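Local atomic coordinates of probable TonB-dependent siderophore receptor PirA (Acinetobacter baumannii, PDB entry 5FR8), a protein that probably binds iron-chelating siderophores at the outer membrane, possibly including ferric enterobactin, and so starts the uptake of iron. Residues 249-254 and 299-305; 307-313 and 353-359. All blocks are in the same frame, centred on the assembly; numbering follows the deposited sequence.

Contact 1 of 2, residues 249-254 and 299-305; sequences QQTVLL and LTHEGDW
H301 and Q250 join across the two strands by a straight side-chain bond: NE2 of H301 donates to OE1 of Q250 over 2.8 Å, with 172° at the hydrogen. The oxygen lies in the plane of the imidazole, where the N-H points, yet the donor stands above the plane of the amide, so the carbonyl lone pairs are poorly aimed. H301 reaches this place because its CG is anti to the backbone N (chi1 179°), while Q250 holds an extended chain that brings its amide to the ring edge. Beyond it, NE2 of Q250 lies 3.4 Å from CH2 of W305, at the edge of the indole. Q249 crosses the W305 indole at about a right angle, its CG 3.7 Å from CZ3 of W305, and glutamine's long aliphatic stem suits it to such a contact. The W305 indole nitrogen has its hydrogen-bond partner on the next strand, OG of S310. Segments 249-254 and 299-305 lie on neighbouring antiparallel strands of the transmembrane beta-barrel of a TonB-dependent receptor. T251 with E302 and L253 with T300 are hydrogen-bonded pairs; the latter exchanges two bonds, L253 N to T300 O and T300 N to L253 O, both 3.0 Å. Q250, V252, L254, L299 and H301 point outward from the barrel, T251, L253, T300 and E302 inward. On the outer face L254 CD1 meets L299 CD1 at 3.8 Å, the methyl-bearing ends of two leucines that suit an apolar surface, and V252 adds its CG2 4.1 Å from CD2 of H301. On the inner face the E302 stem lies against its partner, CG being 3.8 Å from CB of T251, whose beta branch favours an extended backbone. Turned toward L253, the E302 carboxylate passes near CD1 of that leucine.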
loop_
_atom_site.group_PDB
_atom_site.type_symbol
_atom_site.label_atom_id
_atom_site.label_comp_id
_atom_site.label_asym_id
_atom_site.label_seq_id
_atom_site.Cartn_x
_atom_site.Cartn_y
_atom_site.Cartn_z
ATOM N N GLN A 249 -27.565 -3.088 25.084
ATOM C CA GLN A 249 -26.578 -4.032 24.564
ATOM C C GLN A 249 -26.398 -4.021 23.048
ATOM O O GLN A 249 -25.718 -4.898 22.517
ATOM C CB GLN A 249 -26.923 -5.443 25.020
ATOM C CG GLN A 249 -28.378 -5.791 24.849
ATOM C CD GLN A 249 -28.838 -6.836 25.840
ATOM O OE1 GLN A 249 -28.063 -7.328 26.649
ATOM N NE2 GLN A 249 -30.114 -7.181 25.777
ATOM N N GLN A 250 -26.968 -3.034 22.353
ATOM C CA GLN A 250 -26.883 -2.981 20.878
ATOM C C GLN A 250 -26.513 -1.615 20.332
ATOM O O GLN A 250 -27.116 -0.611 20.687
ATOM C CB GLN A 250 -28.201 -3.419 20.254
ATOM C CG GLN A 250 -28.480 -4.896 20.454
ATOM C CD GLN A 250 -29.742 -5.328 19.770
ATOM O OE1 GLN A 250 -29.979 -4.963 18.622
ATOM N NE2 GLN A 250 -30.575 -6.099 20.469
ATOM N N THR A 251 -25.526 -1.582 19.448
ATOM C CA THR A 251 -25.045 -0.324 18.875
ATOM C C THR A 251 -25.041 -0.438 17.359
ATOM O O THR A 251 -24.763 -1.497 16.803
ATOM C CB THR A 251 -23.627 0.039 19.368
ATOM O OG1 THR A 251 -23.643 0.289 20.776
ATOM C CG2 THR A 251 -23.143 1.275 18.723
ATOM N N VAL A 252 -25.381 0.655 16.682
ATOM C CA VAL A 252 -25.394 0.681 15.227
ATOM C C VAL A 252 -24.564 1.871 14.736
ATOM O O VAL A 252 -24.777 3.002 15.176
ATOM C CB VAL A 252 -26.825 0.770 14.705
ATOM C CG1 VAL A 252 -26.814 0.908 13.204
ATOM C CG2 VAL A 252 -27.619 -0.460 15.118
ATOM N N LEU A 253 -23.608 1.595 13.847
ATOM C CA LEU A 253 -22.765 2.616 13.235
ATOM C C LEU A 253 -23.056 2.763 11.760
ATOM O O LEU A 253 -23.199 1.791 11.021
ATOM C CB LEU A 253 -21.314 2.256 13.364
ATOM C CG LEU A 253 -20.696 2.562 14.717
ATOM C CD1 LEU A 253 -21.122 1.541 15.767
ATOM C CD2 LEU A 253 -19.180 2.569 14.577
ATOM N N LEU A 254 -23.101 4.002 11.315
ATOM C CA LEU A 254 -23.226 4.281 9.912
ATOM C C LEU A 254 -21.988 5.047 9.510
ATOM O O LEU A 254 -21.671 6.055 10.141
ATOM C CB LEU A 254 -24.451 5.150 9.681
ATOM C CG LEU A 254 -24.685 5.526 8.221
ATOM C CD1 LEU A 254 -25.104 4.289 7.434
ATOM C CD2 LEU A 254 -25.719 6.636 8.105
ATOM N N LEU A 299 -22.258 -0.305 7.383
ATOM C CA LEU A 299 -23.255 -0.397 8.429
ATOM C C LEU A 299 -22.800 -1.499 9.374
ATOM O O LEU A 299 -22.461 -2.607 8.947
ATOM C CB LEU A 299 -24.596 -0.767 7.814
ATOM C CG LEU A 299 -25.877 -0.531 8.614
ATOM C CD1 LEU A 299 -26.082 0.935 8.962
ATOM C CD2 LEU A 299 -27.033 -1.023 7.780
ATOM N N THR A 300 -22.765 -1.197 10.660
ATOM C CA THR A 300 -22.214 -2.135 11.624
ATOM C C THR A 300 -23.135 -2.298 12.812
ATOM O O THR A 300 -23.682 -1.326 13.297
ATOM C CB THR A 300 -20.861 -1.650 12.129
ATOM O OG1 THR A 300 -19.996 -1.435 11.003
ATOM C CG2 THR A 300 -20.251 -2.693 13.038
ATOM N N HIS A 301 -23.306 -3.532 13.271
ATOM C CA HIS A 301 -24.036 -3.816 14.516
ATOM C C HIS A 301 -23.142 -4.586 15.490
ATOM O O HIS A 301 -22.510 -5.579 15.137
ATOM C CB HIS A 301 -25.330 -4.596 14.212
ATOM C CG HIS A 301 -26.146 -4.953 15.417
ATOM N ND1 HIS A 301 -25.804 -5.982 16.267
ATOM C CD2 HIS A 301 -27.300 -4.438 15.902
ATOM C CE1 HIS A 301 -26.710 -6.079 17.227
ATOM N NE2 HIS A 301 -27.629 -5.153 17.030
ATOM N N GLU A 302 -23.096 -4.108 16.719
ATOM C CA GLU A 302 -22.286 -4.730 17.735
ATOM C C GLU A 302 -23.092 -5.049 18.979
ATOM O O GLU A 302 -23.581 -4.159 19.668
ATOM C CB GLU A 302 -21.079 -3.868 18.096
ATOM C CG GLU A 302 -21.150 -2.399 17.743
ATOM C CD GLU A 302 -19.764 -1.763 17.684
ATOM O OE1 GLU A 302 -18.967 -2.157 16.801
ATOM O OE2 GLU A 302 -19.464 -0.883 18.525
ATOM N N GLY A 303 -23.217 -6.342 19.255
ATOM C CA GLY A 303 -23.946 -6.815 20.414
ATOM C C GLY A 303 -23.046 -7.029 21.610
ATOM O O GLY A 303 -21.906 -7.516 21.492
ATOM N N ASP A 304 -23.573 -6.662 22.775
ATOM C CA ASP A 304 -22.864 -6.837 24.029
ATOM C C ASP A 304 -23.691 -7.751 24.955
ATOM O O ASP A 304 -24.432 -7.274 25.818
ATOM C CB ASP A 304 -22.591 -5.463 24.658
ATOM C CG ASP A 304 -21.588 -5.533 25.794
ATOM O OD1 ASP A 304 -21.973 -5.906 26.902
ATOM O OD2 ASP A 304 -20.413 -5.220 25.575
ATOM N N TRP A 305 -23.555 -9.067 24.757
ATOM C CA TRP A 305 -24.419 -10.067 25.407
ATOM C C TRP A 305 -23.756 -10.713 26.608
ATOM O O TRP A 305 -22.530 -10.647 26.765
ATOM C CB TRP A 305 -24.823 -11.162 24.410
ATOM C CG TRP A 305 -25.143 -10.623 23.058
ATOM C CD1 TRP A 305 -24.368 -10.691 21.948
ATOM C CD2 TRP A 305 -26.313 -9.904 22.689
ATOM N NE1 TRP A 305 -24.981 -10.066 20.907
ATOM C CE2 TRP A 305 -26.186 -9.578 21.337
ATOM C CE3 TRP A 305 -27.467 -9.520 23.370
ATOM C CZ2 TRP A 305 -27.169 -8.879 20.645
ATOM C CZ3 TRP A 305 -28.436 -8.826 22.688
ATOM C CH2 TRP A 305 -28.282 -8.511 21.338
#

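Contact 2 of 2, residues 307-313 and 353-359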
loop_
_atom_site.group_PDB
_atom_site.type_symbol
_atom_site.label_atom_id
_atom_site.label_comp_id
_atom_site.label_asym_id
_atom_site.label_seq_id
_atom_site.Cartn_x
_atom_site.Cartn_y
_atom_site.Cartn_z
ATOM N N TRP A 307 -23.251 -13.832 27.286
ATOM C CA TRP A 307 -22.269 -14.858 26.892
ATOM C C TRP A 307 -21.048 -14.272 26.145
ATOM O O TRP A 307 -20.101 -14.993 25.849
ATOM C CB TRP A 307 -22.934 -15.938 26.024
ATOM C CG TRP A 307 -23.614 -15.361 24.799
ATOM C CD1 TRP A 307 -24.941 -15.069 24.664
ATOM C CD2 TRP A 307 -22.989 -14.982 23.554
ATOM N NE1 TRP A 307 -25.181 -14.545 23.418
ATOM C CE2 TRP A 307 -24.002 -14.482 22.716
ATOM C CE3 TRP A 307 -21.693 -15.041 23.071
ATOM C CZ2 TRP A 307 -23.748 -14.028 21.419
ATOM C CZ3 TRP A 307 -21.436 -14.582 21.767
ATOM C CH2 TRP A 307 -22.459 -14.091 20.964
ATOM N N GLY A 308 -21.079 -12.985 25.815
ATOM C CA GLY A 308 -19.977 -12.387 25.070
ATOM C C GLY A 308 -20.382 -11.362 24.013
ATOM O O GLY A 308 -21.316 -10.586 24.213
ATOM N N LYS A 309 -19.672 -11.341 22.890
ATOM C CA LYS A 309 -19.831 -10.253 21.922
ATOM C C LYS A 309 -19.989 -10.714 20.480
ATOM O O LYS A 309 -19.617 -11.825 20.107
ATOM C CB LYS A 309 -18.666 -9.268 22.021
ATOM C CG LYS A 309 -18.647 -8.534 23.345
ATOM C CD LYS A 309 -17.638 -7.404 23.374
ATOM C CE LYS A 309 -17.654 -6.785 24.763
ATOM N NZ LYS A 309 -17.015 -5.448 24.795
ATOM N N SER A 310 -20.578 -9.846 19.682
ATOM C CA SER A 310 -20.860 -10.163 18.290
ATOM C C SER A 310 -20.720 -8.893 17.477
ATOM O O SER A 310 -20.893 -7.796 17.999
ATOM C CB SER A 310 -22.283 -10.724 18.125
ATOM O OG SER A 310 -23.229 -9.794 18.586
ATOM N N LYS A 311 -20.387 -9.056 16.205
ATOM C CA LYS A 311 -20.208 -7.928 15.313
ATOM C C LYS A 311 -20.610 -8.342 13.914
ATOM O O LYS A 311 -20.052 -9.312 13.376
ATOM C CB LYS A 311 -18.754 -7.490 15.356
ATOM C CG LYS A 311 -18.480 -6.146 14.724
ATOM C CD LYS A 311 -17.039 -5.762 14.900
ATOM C CE LYS A 311 -16.724 -4.406 14.298
ATOM N NZ LYS A 311 -15.244 -4.170 14.308
ATOM N N LEU A 312 -21.600 -7.650 13.347
ATOM C CA LEU A 312 -21.917 -7.791 11.923
ATOM C C LEU A 312 -21.536 -6.530 11.161
ATOM O O LEU A 312 -21.680 -5.425 11.668
ATOM C CB LEU A 312 -23.390 -8.097 11.699
ATOM C CG LEU A 312 -23.832 -9.413 12.333
ATOM C CD1 LEU A 312 -24.473 -9.165 13.689
ATOM C CD2 LEU A 312 -24.828 -10.140 11.442
ATOM N N VAL A 313 -21.050 -6.697 9.937
ATOM C CA VAL A 313 -20.718 -5.558 9.096
ATOM C C VAL A 313 -21.216 -5.760 7.667
ATOM O O VAL A 313 -20.993 -6.806 7.064
ATOM C CB VAL A 313 -19.194 -5.328 9.024
ATOM C CG1 VAL A 313 -18.870 -4.035 8.290
ATOM C CG2 VAL A 313 -18.615 -5.279 10.422
ATOM N N ASN A 353 -19.408 -9.195 6.821
ATOM C CA ASN A 353 -18.649 -9.866 7.843
ATOM C C ASN A 353 -19.454 -10.083 9.124
ATOM O O ASN A 353 -20.021 -9.146 9.687
ATOM C CB ASN A 353 -17.395 -9.061 8.130
ATOM C CG ASN A 353 -16.241 -9.943 8.529
ATOM O OD1 ASN A 353 -15.299 -10.123 7.741
ATOM N ND2 ASN A 353 -16.315 -10.541 9.744
ATOM N N GLY A 354 -19.504 -11.322 9.592
ATOM C CA GLY A 354 -20.146 -11.622 10.874
ATOM C C GLY A 354 -19.156 -12.267 11.820
ATOM O O GLY A 354 -18.306 -13.032 11.385
ATOM N N GLU A 355 -19.263 -12.000 13.112
ATOM C CA GLU A 355 -18.236 -12.484 14.028
ATOM C C GLU A 355 -18.660 -12.493 15.464
ATOM O O GLU A 355 -19.242 -11.533 15.930
ATOM C CB GLU A 355 -17.028 -11.570 13.900
ATOM C CG GLU A 355 -16.279 -11.314 15.187
ATOM C CD GLU A 355 -14.849 -10.859 14.937
ATOM O OE1 GLU A 355 -14.480 -10.624 13.759
ATOM O OE2 GLU A 355 -14.091 -10.746 15.921
ATOM N N ALA A 356 -18.329 -13.553 16.183
ATOM C CA ALA A 356 -18.615 -13.633 17.626
ATOM C C ALA A 356 -17.393 -14.008 18.531
ATOM O O ALA A 356 -16.565 -14.845 18.158
ATOM C CB ALA A 356 -19.715 -14.631 17.848
ATOM N N ASN A 357 -17.320 -13.379 19.710
ATOM C CA ASN A 357 -16.284 -13.608 20.731
ATOM C C ASN A 357 -16.871 -14.176 22.013
ATOM O O ASN A 357 -17.637 -13.491 22.684
ATOM C CB ASN A 357 -15.638 -12.273 21.090
ATOM C CG ASN A 357 -15.328 -11.412 19.860
ATOM O OD1 ASN A 357 -15.589 -10.213 19.869
ATOM N ND2 ASN A 357 -14.766 -12.013 18.805
ATOM N N ILE A 358 -16.520 -15.410 22.376
ATOM C CA ILE A 358 -17.061 -16.029 23.600
ATOM C C ILE A 358 -15.994 -16.422 24.638
ATOM O O ILE A 358 -15.186 -17.308 24.376
ATOM C CB ILE A 358 -17.863 -17.312 23.277
ATOM C CG1 ILE A 358 -18.765 -17.116 22.050
ATOM C CG2 ILE A 358 -18.702 -17.736 24.478
ATOM C CD1 ILE A 358 -18.098 -17.432 20.737
ATOM N N PRO A 359 -16.003 -15.782 25.828
ATOM C CA PRO A 359 -15.145 -16.218 26.934
ATOM C C PRO A 359 -15.678 -17.471 27.564
ATOM O O PRO A 359 -16.847 -17.500 27.927
ATOM C CB PRO A 359 -15.237 -15.073 27.948
ATOM C CG PRO A 359 -15.768 -13.915 27.182
ATOM C CD PRO A 359 -16.646 -14.491 26.117
#
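The backbone oxygen of E355 takes two donors from the facing strand: the amide N of K311 at 2.7 Å and, more weakly, the CA-H of S310, whose CA is 3.2 Å away. The N-H of K311 meets the carbonyl nearly head-on, with a C=O...N angle of 162°. Its return bond, E355 N to K311 O, is bent and weak, whereas K309 and N357 bond in both directions, N357 N reaching K309 O at 2.8 Å. G308 opens the strand with a positive phi of 142°, a backbone shape that suits glycine, and its lack of a side chain lets the chain run close by N357 O. At the turn, the W307 indole reaches along the strand pair on its outer side, toward A356 and I358. With chi1 56° its CG stands between the backbone N and the carbonyl carbon, which brings CZ3 of W307 to 3.7 Å from CG1 of I358 and CH2 to 4.2 Å from CB of A356. The small methyl of A356 sits at the ring edge, while branched I358 also brings CG2 to 3.4 Å from the backbone O of W307. On the other face, ND2 of N357 donates to OE2 of E355 at 3.2 Å through the lone pair directed away from the other carboxylate oxygen. The bond lies in the amide plane, which would help fix the rotation of the N357 amide. K309 and K311 extend from the same inward side on fully stretched chains; the K309 amine makes a long, weak ion pair with D304 on the strand before it, a reach that a lysine's length allows. In the barrel wall, strand 290-305 flanks segment 307-313 and strand 365-380 flanks segment 353-359, T369 bonding weakly to N357, while F28 and T30 of the N-terminal region lie against K309, N357 and P359 on the inside.

How the contacts relate
From the N terminus, contact 1 opens on strand 250-264, closes a long excursion of 44 residues that includes helix 281-284, and returns on strand 290-305. A tight turn then leads into strand 308-323, where contact 2 opens; it closes the next excursion, 39 residues without helix, on strand 343-361. The two lie in series, neither nested in nor crossing the other. Strands 290-305 and 308-323 are themselves neighbours, probably hydrogen-bonded through H301 O and L312 N, so four consecutive barrel strands form one continuous patch of wall near their turn ends. W305 and W307, either side of the turn, bring their rings together nearly parallel at this seam.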